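Local atomic coordinates of ALDH21) (Physcomitrella patens subsp. patens, PDB entry 5MZ5), a protein that catalyses the NADP(+)-dependent oxidation of succinic semialdehyde to succinate, as a member of the aldehyde dehydrogenase family. Residues K106-A109 with E110-R114; F144-A147 with A148-V152. All coordinates share one frame; numbering follows the deposited sequence.

Both interactions are i to i+4 contacts near the C-terminal ends of helices, interaction 1 on helix 97-113 and interaction 2 on helix 130-151, and their centres lie about 14 Å apart. The two helices pack on each other: Val107 CG1 comes within 3.6 Å of Phe144 CD1, and Val108 CG2 within 3.7 Å of Phe144 CB. Interaction 1 is partly buried, with an apolar face turned inward and lysines toward the outside, and its salt bridges stay within the chain. Interaction 2 is the more buried, yet its side-chain contact is a Gln145-Glu149 hydrogen bond, and the carboxylates of Glu149 and Glu150 also meet basic residues of a second subunit.

Interaction 1 of 2, residues K106-A109 with E110-R114; sequences KVVA and ELKNR
Val107 and Leu111, one helical turn apart, run side by side in the same direction and form the buried, apolar part of the contact, with Val107 CG1 3.8 Å from Leu111 CD1. The first torsion of Val107 (chi1 175°) sets CG1 anti to the backbone N, on the side of the carbonyl carbon, which places this methyl beside Leu111 CD1. Closer still is the approach of Leu111 to the peptide of the preceding turn, its CG lying 3.3 Å from Val107 O. That carbonyl accepts the amide of the same leucine, Leu111 N to Val107 O at 2.9 Å, the shortest of four successive i to i+4 backbone bonds here.

The Val108-Lys112 pair repeats the side-by-side arrangement, but here a buried residue meets an exposed one. Lys112 CE and NZ both pass 3.8 Å from Val108 CG1, the end of the extended lysine lying alongside the methyl. Ala109 and Asn113 are likewise exposed, and Asn113 N bonds to Ala109 O at 3.2 Å. On another flank Glu110 OE1 lies in the guanidinium plane of Arg114, but at 3.8 Å from Arg114 NH1 that salt bridge is long, and Lys230 is the stronger partner of Glu110. Lys106 similarly reaches Glu233 and Glu232.

Helix 97-113 packs against both helix 219-229 and helix 130-151: Val107 meets Leu224, Ile227 and Leu228 of the former, while on the latter Val107 and Val108 both touch Phe144, Val108 also touches Gln145, and Leu111 touches Ile141.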
ATOM      1  N   LYS A 106       1.682  26.831  -7.910  1.00 23.37           N
ATOM      2  CA  LYS A 106       1.795  28.283  -8.022  1.00 23.91           C
ATOM      3  C   LYS A 106       2.708  28.827  -6.916  1.00 26.10           C
ATOM      4  O   LYS A 106       3.443  29.770  -7.156  1.00 24.92           O
ATOM      5  CB  LYS A 106       0.415  28.962  -8.019  1.00 27.37           C
ATOM      6  CG  LYS A 106      -0.280  28.877  -9.364  1.00 34.02           C
ATOM      7  CD  LYS A 106      -1.682  29.475  -9.305  1.00 42.59           C
ATOM      8  CE  LYS A 106      -2.397  29.319 -10.628  1.00 42.34           C
ATOM      9  NZ  LYS A 106      -3.510  30.297 -10.778  1.00 52.23           N
ATOM     10  N   VAL A 107       2.696  28.190  -5.720  1.00 22.94           N
ATOM     11  CA  VAL A 107       3.578  28.555  -4.607  1.00 21.94           C
ATOM     12  C   VAL A 107       5.035  28.212  -5.016  1.00 27.21           C
ATOM     13  O   VAL A 107       5.914  29.050  -4.849  1.00 27.00           O
ATOM     14  CB  VAL A 107       3.169  27.883  -3.253  1.00 23.27           C
ATOM     15  CG1 VAL A 107       4.178  28.195  -2.147  1.00 21.86           C
ATOM     16  CG2 VAL A 107       1.774  28.308  -2.830  1.00 22.20           C
ATOM     17  N   VAL A 108       5.258  27.004  -5.586  1.00 24.55           N
ATOM     18  CA  VAL A 108       6.566  26.540  -6.084  1.00 25.47           C
ATOM     19  C   VAL A 108       7.156  27.567  -7.088  1.00 32.19           C
ATOM     20  O   VAL A 108       8.301  27.999  -6.906  1.00 32.19           O
ATOM     21  CB  VAL A 108       6.480  25.103  -6.679  1.00 28.34           C
ATOM     22  CG1 VAL A 108       7.734  24.732  -7.473  1.00 28.24           C
ATOM     23  CG2 VAL A 108       6.210  24.070  -5.589  1.00 27.21           C
ATOM     24  N   ALA A 109       6.340  28.003  -8.077  1.00 29.41           N
ATOM     25  CA  ALA A 109       6.707  28.974  -9.113  1.00 30.05           C
ATOM     26  C   ALA A 109       7.076  30.347  -8.536  1.00 33.01           C
ATOM     27  O   ALA A 109       8.070  30.941  -8.965  1.00 31.58           O
ATOM     28  CB  ALA A 109       5.586  29.112 -10.142  1.00 31.00           C
ATOM     29  N   GLU A 110       6.311  30.824  -7.543  1.00 29.59           N
ATOM     30  CA  GLU A 110       6.581  32.103  -6.881  1.00 29.56           C
ATOM     31  C   GLU A 110       7.828  32.059  -5.987  1.00 32.10           C
ATOM     32  O   GLU A 110       8.563  33.047  -5.949  1.00 32.94           O
ATOM     33  CB  GLU A 110       5.356  32.613  -6.127  1.00 31.27           C
ATOM     34  CG  GLU A 110       4.605  33.712  -6.865  1.00 46.43           C
ATOM     35  CD  GLU A 110       5.229  35.095  -6.767  1.00 70.21           C
ATOM     36  OE1 GLU A 110       5.097  35.731  -5.697  1.00 69.09           O
ATOM     37  OE2 GLU A 110       5.828  35.553  -7.767  1.00 61.72           O
ATOM     38  N   LEU A 111       8.085  30.917  -5.303  1.00 26.39           N
ATOM     39  CA  LEU A 111       9.296  30.729  -4.489  1.00 25.84           C
ATOM     40  C   LEU A 111      10.559  30.751  -5.358  1.00 31.18           C
ATOM     41  O   LEU A 111      11.553  31.353  -4.970  1.00 31.91           O
ATOM     42  CB  LEU A 111       9.248  29.445  -3.654  1.00 24.41           C
ATOM     43  CG  LEU A 111       8.219  29.372  -2.522  1.00 27.99           C
ATOM     44  CD1 LEU A 111       7.999  27.939  -2.085  1.00 27.51           C
ATOM     45  CD2 LEU A 111       8.619  30.224  -1.336  1.00 28.99           C
ATOM     46  N   LYS A 112      10.505  30.132  -6.549  1.00 28.18           N
ATOM     47  CA  LYS A 112      11.626  30.109  -7.493  1.00 27.96           C
ATOM     48  C   LYS A 112      11.925  31.510  -8.030  1.00 33.42           C
ATOM     49  O   LYS A 112      13.088  31.888  -8.156  1.00 33.03           O
ATOM     50  CB  LYS A 112      11.329  29.152  -8.657  1.00 29.60           C
ATOM     51  CG  LYS A 112      11.384  27.687  -8.266  1.00 32.66           C
ATOM     52  CD  LYS A 112      10.998  26.808  -9.433  1.00 34.32           C
ATOM     53  CE  LYS A 112      11.120  25.335  -9.097  1.00 33.32           C
ATOM     54  NZ  LYS A 112      10.470  24.490 -10.128  1.00 40.36           N
ATOM     55  N   ASN A 113      10.862  32.273  -8.325  1.00 31.47           N
ATOM     56  CA  ASN A 113      10.887  33.620  -8.876  1.00 32.28           C
ATOM     57  C   ASN A 113      11.440  34.658  -7.893  1.00 38.47           C
ATOM     58  O   ASN A 113      12.114  35.599  -8.307  1.00 39.23           O
ATOM     59  CB  ASN A 113       9.466  34.000  -9.311  1.00 36.76           C
ATOM     60  CG  ASN A 113       9.412  35.133 -10.293  1.00 67.01           C
ATOM     61  OD1 ASN A 113       9.915  35.040 -11.420  1.00 61.92           O
ATOM     62  ND2 ASN A 113       8.781  36.225  -9.890  1.00 63.49           N
ATOM     63  N   ARG A 114      11.136  34.489  -6.598  1.00 34.81           N
ATOM     64  CA  ARG A 114      11.556  35.390  -5.527  1.00 33.75           C
ATOM     65  C   ARG A 114      12.654  34.753  -4.646  1.00 34.42           C
ATOM     66  O   ARG A 114      12.869  35.215  -3.536  1.00 33.47           O
ATOM     67  CB  ARG A 114      10.327  35.774  -4.668  1.00 32.29           C
ATOM     68  CG  ARG A 114       9.265  36.594  -5.415  1.00 31.57           C
ATOM     69  CD  ARG A 114       8.044  36.853  -4.554  1.00 29.73           C
ATOM     70  NE  ARG A 114       8.305  37.808  -3.478  1.00 35.92           N
ATOM     71  CZ  ARG A 114       7.407  38.196  -2.579  1.00 53.31           C
ATOM     72  NH1 ARG A 114       6.169  37.710  -2.611  1.00 38.49           N
ATOM     73  NH2 ARG A 114       7.742  39.060  -1.631  1.00 40.74           N
TER

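Interaction 2 of 2, residues F144-A147 with A148-V152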
ATOM      1  N   PHE A 144       6.904  22.077  -0.878  1.00 20.40           N
ATOM      2  CA  PHE A 144       5.696  22.466  -1.604  1.00 20.55           C
ATOM      3  C   PHE A 144       5.501  21.594  -2.863  1.00 24.75           C
ATOM      4  O   PHE A 144       4.359  21.294  -3.215  1.00 24.16           O
ATOM      5  CB  PHE A 144       5.703  23.964  -1.953  1.00 22.17           C
ATOM      6  CG  PHE A 144       5.121  24.802  -0.846  1.00 23.70           C
ATOM      7  CD1 PHE A 144       3.739  24.921  -0.693  1.00 25.08           C
ATOM      8  CD2 PHE A 144       5.947  25.443   0.072  1.00 24.76           C
ATOM      9  CE1 PHE A 144       3.193  25.666   0.357  1.00 26.06           C
ATOM     10  CE2 PHE A 144       5.401  26.208   1.108  1.00 27.37           C
ATOM     11  CZ  PHE A 144       4.028  26.293   1.263  1.00 25.59           C
ATOM     12  N   GLN A 145       6.618  21.167  -3.498  1.00 21.39           N
ATOM     13  CA  GLN A 145       6.615  20.310  -4.683  1.00 22.30           C
ATOM     14  C   GLN A 145       6.139  18.912  -4.320  1.00 27.26           C
ATOM     15  O   GLN A 145       5.289  18.387  -5.020  1.00 28.37           O
ATOM     16  CB  GLN A 145       7.986  20.286  -5.402  1.00 22.97           C
ATOM     17  CG  GLN A 145       7.987  19.432  -6.699  1.00 24.60           C
ATOM     18  CD  GLN A 145       7.032  19.964  -7.749  1.00 38.77           C
ATOM     19  OE1 GLN A 145       6.950  21.168  -7.992  1.00 40.80           O
ATOM     20  NE2 GLN A 145       6.251  19.088  -8.364  1.00 24.28           N
ATOM     21  N   VAL A 146       6.638  18.334  -3.197  1.00 24.80           N
ATOM     22  CA  VAL A 146       6.194  17.023  -2.700  1.00 24.45           C
ATOM     23  C   VAL A 146       4.677  17.111  -2.404  1.00 28.20           C
ATOM     24  O   VAL A 146       3.939  16.196  -2.778  1.00 28.94           O
ATOM     25  CB  VAL A 146       7.001  16.516  -1.461  1.00 26.94           C
ATOM     26  CG1 VAL A 146       6.380  15.252  -0.869  1.00 25.29           C
ATOM     27  CG2 VAL A 146       8.468  16.265  -1.814  1.00 26.85           C
ATOM     28  N   ALA A 147       4.223  18.215  -1.759  1.00 22.28           N
ATOM     29  CA  ALA A 147       2.815  18.406  -1.423  1.00 21.08           C
ATOM     30  C   ALA A 147       1.942  18.476  -2.662  1.00 22.65           C
ATOM     31  O   ALA A 147       0.876  17.858  -2.666  1.00 20.52           O
ATOM     32  CB  ALA A 147       2.619  19.638  -0.550  1.00 21.49           C
ATOM     33  N   ALA A 148       2.410  19.180  -3.727  1.00 20.01           N
ATOM     34  CA  ALA A 148       1.684  19.270  -5.001  1.00 20.53           C
ATOM     35  C   ALA A 148       1.438  17.858  -5.566  1.00 23.02           C
ATOM     36  O   ALA A 148       0.319  17.550  -5.985  1.00 21.26           O
ATOM     37  CB  ALA A 148       2.476  20.112  -6.012  1.00 21.87           C
ATOM     38  N   GLU A 149       2.471  16.987  -5.511  1.00 20.19           N
ATOM     39  CA  GLU A 149       2.387  15.613  -6.020  1.00 20.16           C
ATOM     40  C   GLU A 149       1.521  14.722  -5.164  1.00 21.84           C
ATOM     41  O   GLU A 149       0.833  13.852  -5.694  1.00 21.54           O
ATOM     42  CB  GLU A 149       3.798  15.024  -6.181  1.00 21.59           C
ATOM     43  CG  GLU A 149       4.605  15.828  -7.173  1.00 30.64           C
ATOM     44  CD  GLU A 149       6.096  15.607  -7.158  1.00 44.20           C
ATOM     45  OE1 GLU A 149       6.582  14.719  -6.418  1.00 37.10           O
ATOM     46  OE2 GLU A 149       6.784  16.358  -7.880  1.00 31.78           O
ATOM     47  N   GLU A 150       1.565  14.928  -3.835  1.00 17.79           N
ATOM     48  CA  GLU A 150       0.768  14.176  -2.874  1.00 16.70           C
ATOM     49  C   GLU A 150      -0.722  14.566  -2.910  1.00 23.88           C
ATOM     50  O   GLU A 150      -1.568  13.714  -2.640  1.00 25.33           O
ATOM     51  CB  GLU A 150       1.323  14.314  -1.454  1.00 17.14           C
ATOM     52  CG  GLU A 150       2.670  13.633  -1.227  1.00 28.38           C
ATOM     53  CD  GLU A 150       2.766  12.132  -1.460  1.00 43.38           C
ATOM     54  OE1 GLU A 150       3.887  11.656  -1.746  1.00 36.06           O
ATOM     55  OE2 GLU A 150       1.740  11.427  -1.330  1.00 30.06           O
ATOM     56  N   SER A 151      -1.040  15.835  -3.242  1.00 21.39           N
ATOM     57  CA  SER A 151      -2.430  16.336  -3.311  1.00 21.23           C
ATOM     58  C   SER A 151      -3.337  15.540  -4.279  1.00 25.03           C
ATOM     59  O   SER A 151      -4.550  15.470  -4.050  1.00 23.80           O
ATOM     60  CB  SER A 151      -2.466  17.828  -3.642  1.00 20.83           C
ATOM     61  OG  SER A 151      -2.154  18.067  -5.001  1.00 22.92           O
ATOM     62  N   VAL A 152      -2.744  14.947  -5.339  1.00 22.34           N
ATOM     63  CA  VAL A 152      -3.448  14.144  -6.348  1.00 22.31           C
ATOM     64  C   VAL A 152      -3.266  12.636  -6.103  1.00 27.24           C
ATOM     65  O   VAL A 152      -3.635  11.835  -6.952  1.00 27.17           O
ATOM     66  CB  VAL A 152      -3.093  14.565  -7.813  1.00 26.80           C
ATOM     67  CG1 VAL A 152      -3.666  15.936  -8.155  1.00 26.81           C
ATOM     68  CG2 VAL A 152      -1.578  14.517  -8.086  1.00 26.29           C
TER
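Gln145 and Glu149 meet across one turn of helix through a nearly straight side-chain hydrogen bond, Gln145 NE2 to Glu149 OE2 at 2.8 Å with an N-H...O angle of 170°. The acceptor lies close to the amide plane of Gln145. On the glutamate side the donor arrives on the anti side of OE2, somewhat out of the carboxylate plane, and the two flat groups are steeply inclined to each other. Gln145 reaches this position because its chain leaves the backbone with CG anti to N (chi1 -177°) and then bends at chi2 (62°), turning the amide toward the extended Glu149. Glu149 CG also lies over the turn below, 3.4 Å from Gln145 O.

The next shell fixes the carboxylate. Its OE2 also forms a salt bridge with Lys101 of the second subunit, and its OE1 one with Arg153 of that subunit; these bases probably offset the like charge of Glu149 of the second subunit, which packs against it. Glu150 OE1 forms a salt bridge with the same Arg153, and its OE2 hydrogen-bonds a glycerol, probably from the crystallisation liquor, while Glu150 CG lies 4.1 Å from Val146 CG1, a looser packing.

Behind these side chains, backbone bonds keep the turn regular, among them Ala148 N to Phe144 O at 2.9 Å and Ser151 N to Ala147 O at 2.8 Å. Ser151 OG bonds back to Ala148 O at 2.7 Å.

Around helix 130-151, Phe144 packs on helices 97-113 and 193-205, Ala147 on Ala200 and Val494, and Val146 on Val494 of helix 494-500, while the face bearing the i to i+4 Gln145-Glu149 bond lies at the interface with the second subunit.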